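Local coordinates for protein EF0056 (Enterococcus faecalis, PDB 6ORI) that is an enterococcal surface protein whose N-terminal region, built of immunoglobulin-like beta domains, binds calcium and is probably linked to biofilm formation, at residues L171-H174 with Q175-D178. Sequence-based numbering, arbitrary orientation.
Sequences LVSH and QDDD
The Asp178 carboxylate meets the His174 ring at its edge, across a tight turn. The imidazole's root, His174 CB, approaches Asp178 OD1 only loosely, at 4.0 Å. With CG anti to its own carbonyl carbon (chi1 -65°), the ring comes to lie beside the Asp178 carboxylate, and ND1 gives its proton to Asp178 OD1 at 2.7 Å. The bond is fairly straight (159°); it leaves almost in the ring plane and enters the syn lone pair, although ring and carboxylate planes are turned 58° apart. CE1 passes 3.5 Å from Asp178 OD1, while NE2, at the far end, makes a weak hydrogen bond to Glu69. Asp178 OD2 forms a salt bridge with Arg71, so the carboxylate joins the turn to the neighbouring strand 68-74, an acceptor between two donors. The turn is the hairpin connection between antiparallel strands 166-173 and 179-181 of the N-terminal antiparallel sheet. Its backbone closes on Ser173 O, which accepts from Asp178 N at 2.9 Å and from Asp176 N, the two donors reaching it from opposite faces of the carbonyl plane. Asp177 and Asp178 both take positive phi, a left-handed region that aspartate tolerates better than most non-glycine residues, and this helps turn the chain back toward the strand. Within the same turn, Ser173 OG donates to Asp176 OD2 (2.7 Å) on its anti side, somewhat out of the carboxylate plane; serine's short arm suits so close a reach from the strand end, and Gln175 CG packs against the same hydroxyl. Val172, nonpolar and buried, sets CG1 3.5 Å from Asp178 O.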
ATOM      1  N   LEU A 171      -6.565  -0.773 -10.771  1.00  5.14           N
ATOM      2  CA  LEU A 171      -7.770  -1.093 -11.512  1.00  5.16           C
ATOM      3  C   LEU A 171      -7.945  -0.134 -12.670  1.00  5.34           C
ATOM      4  O   LEU A 171      -7.840   1.080 -12.470  1.00  6.29           O
ATOM      5  CB  LEU A 171      -8.949  -0.982 -10.564  1.00  6.27           C
ATOM      6  CG  LEU A 171     -10.305  -1.359 -11.121  1.00  7.12           C
ATOM      7  CD1 LEU A 171     -10.337  -2.836 -11.434  1.00  7.73           C
ATOM      8  CD2 LEU A 171     -11.398  -0.985 -10.122  1.00  7.55           C
ATOM      9  N   VAL A 172      -8.211  -0.666 -13.859  1.00  5.30           N
ATOM     10  CA  VAL A 172      -8.504   0.191 -15.013  1.00  5.75           C
ATOM     11  C   VAL A 172      -9.895  -0.096 -15.522  1.00  6.41           C
ATOM     12  O   VAL A 172     -10.490  -1.123 -15.211  1.00  7.11           O
ATOM     13  CB  VAL A 172      -7.485   0.038 -16.163  1.00  8.15           C
ATOM     14  CG1 VAL A 172      -6.052   0.333 -15.677  1.00  8.09           C
ATOM     15  CG2 VAL A 172      -7.582  -1.338 -16.761  1.00  7.83           C
ATOM     16  N   SER A 173     -10.401   0.845 -16.312  1.00  6.89           N
ATOM     17  CA  SER A 173     -11.733   0.788 -16.853  1.00  6.48           C
ATOM     18  C   SER A 173     -11.670   0.894 -18.376  1.00  6.53           C
ATOM     19  O   SER A 173     -11.214   1.898 -18.915  1.00  8.90           O
ATOM     20  CB  SER A 173     -12.521   1.955 -16.276  1.00  7.56           C
ATOM     21  OG  SER A 173     -13.760   2.084 -16.967  1.00  9.13           O
ATOM     22  N   HIS A 174     -12.109  -0.147 -19.063  1.00  6.79           N
ATOM     23  CA  HIS A 174     -12.016  -0.182 -20.524  1.00  7.10           C
ATOM     24  C   HIS A 174     -12.859   0.931 -21.188  1.00 11.25           C
ATOM     25  O   HIS A 174     -12.426   1.511 -22.193  1.00 12.75           O
ATOM     26  CB  HIS A 174     -12.398  -1.569 -21.069  1.00  8.86           C
ATOM     27  CG  HIS A 174     -11.466  -2.675 -20.676  1.00  7.70           C
ATOM     28  ND1 HIS A 174     -10.096  -2.554 -20.687  1.00 11.78           N
ATOM     29  CD2 HIS A 174     -11.727  -3.944 -20.284  1.00  9.82           C
ATOM     30  CE1 HIS A 174      -9.549  -3.695 -20.298  1.00  9.76           C
ATOM     31  NE2 HIS A 174     -10.521  -4.556 -20.055  1.00 10.97           N
ATOM     32  N   GLN A 175     -14.014   1.250 -20.610  1.00  9.33           N
ATOM     33  CA  GLN A 175     -14.913   2.268 -21.171  1.00 10.67           C
ATOM     34  C   GLN A 175     -14.322   3.670 -21.022  1.00 14.00           C
ATOM     35  O   GLN A 175     -14.783   4.622 -21.657  1.00 17.60           O
ATOM     36  CB  GLN A 175     -16.299   2.198 -20.504  1.00 12.89           C
ATOM     37  CG  GLN A 175     -16.307   2.550 -19.012  1.00 11.60           C
ATOM     38  CD  GLN A 175     -17.576   2.171 -18.284  1.00 18.07           C
ATOM     39  OE1 GLN A 175     -18.362   1.363 -18.759  1.00 20.75           O
ATOM     40  NE2 GLN A 175     -17.771   2.749 -17.098  1.00 18.69           N
ATOM     41  N   ASP A 176     -13.329   3.793 -20.147  1.00  9.52           N
ATOM     42  CA  ASP A 176     -12.618   5.048 -19.915  1.00  9.31           C
ATOM     43  C   ASP A 176     -11.203   4.996 -20.506  1.00 10.02           C
ATOM     44  O   ASP A 176     -10.255   5.556 -19.951  1.00 12.56           O
ATOM     45  CB  ASP A 176     -12.538   5.324 -18.410  1.00 10.95           C
ATOM     46  CG  ASP A 176     -13.904   5.517 -17.780  1.00 13.36           C
ATOM     47  OD1 ASP A 176     -14.575   6.501 -18.158  1.00 17.08           O
ATOM     48  OD2 ASP A 176     -14.312   4.714 -16.912  1.00 11.14           O
ATOM     49  N   ASP A 177     -11.074   4.280 -21.623  1.00 12.86           N
ATOM     50  CA  ASP A 177      -9.808   4.170 -22.349  1.00 13.50           C
ATOM     51  C   ASP A 177      -8.658   3.670 -21.473  1.00 11.77           C
ATOM     52  O   ASP A 177      -7.528   4.130 -21.576  1.00 15.72           O
ATOM     53  CB  ASP A 177      -9.469   5.510 -23.009  1.00 17.75           C
ATOM     54  CG  ASP A 177     -10.573   5.986 -23.940  1.00 33.39           C
ATOM     55  OD1 ASP A 177     -11.281   5.120 -24.509  1.00 34.27           O
ATOM     56  OD2 ASP A 177     -10.745   7.214 -24.096  1.00 43.54           O
ATOM     57  N   ASP A 178      -8.974   2.705 -20.614  1.00 10.82           N
ATOM     58  CA  ASP A 178      -7.999   2.060 -19.721  1.00 11.80           C
ATOM     59  C   ASP A 178      -7.348   3.001 -18.723  1.00  9.63           C
ATOM     60  O   ASP A 178      -6.253   2.744 -18.209  1.00 11.13           O
ATOM     61  CB  ASP A 178      -6.943   1.286 -20.514  1.00 13.57           C
ATOM     62  CG  ASP A 178      -7.499   0.038 -21.127  1.00 16.01           C
ATOM     63  OD1 ASP A 178      -8.641  -0.328 -20.786  1.00 15.78           O
ATOM     64  OD2 ASP A 178      -6.789  -0.589 -21.949  1.00 21.37           O
TER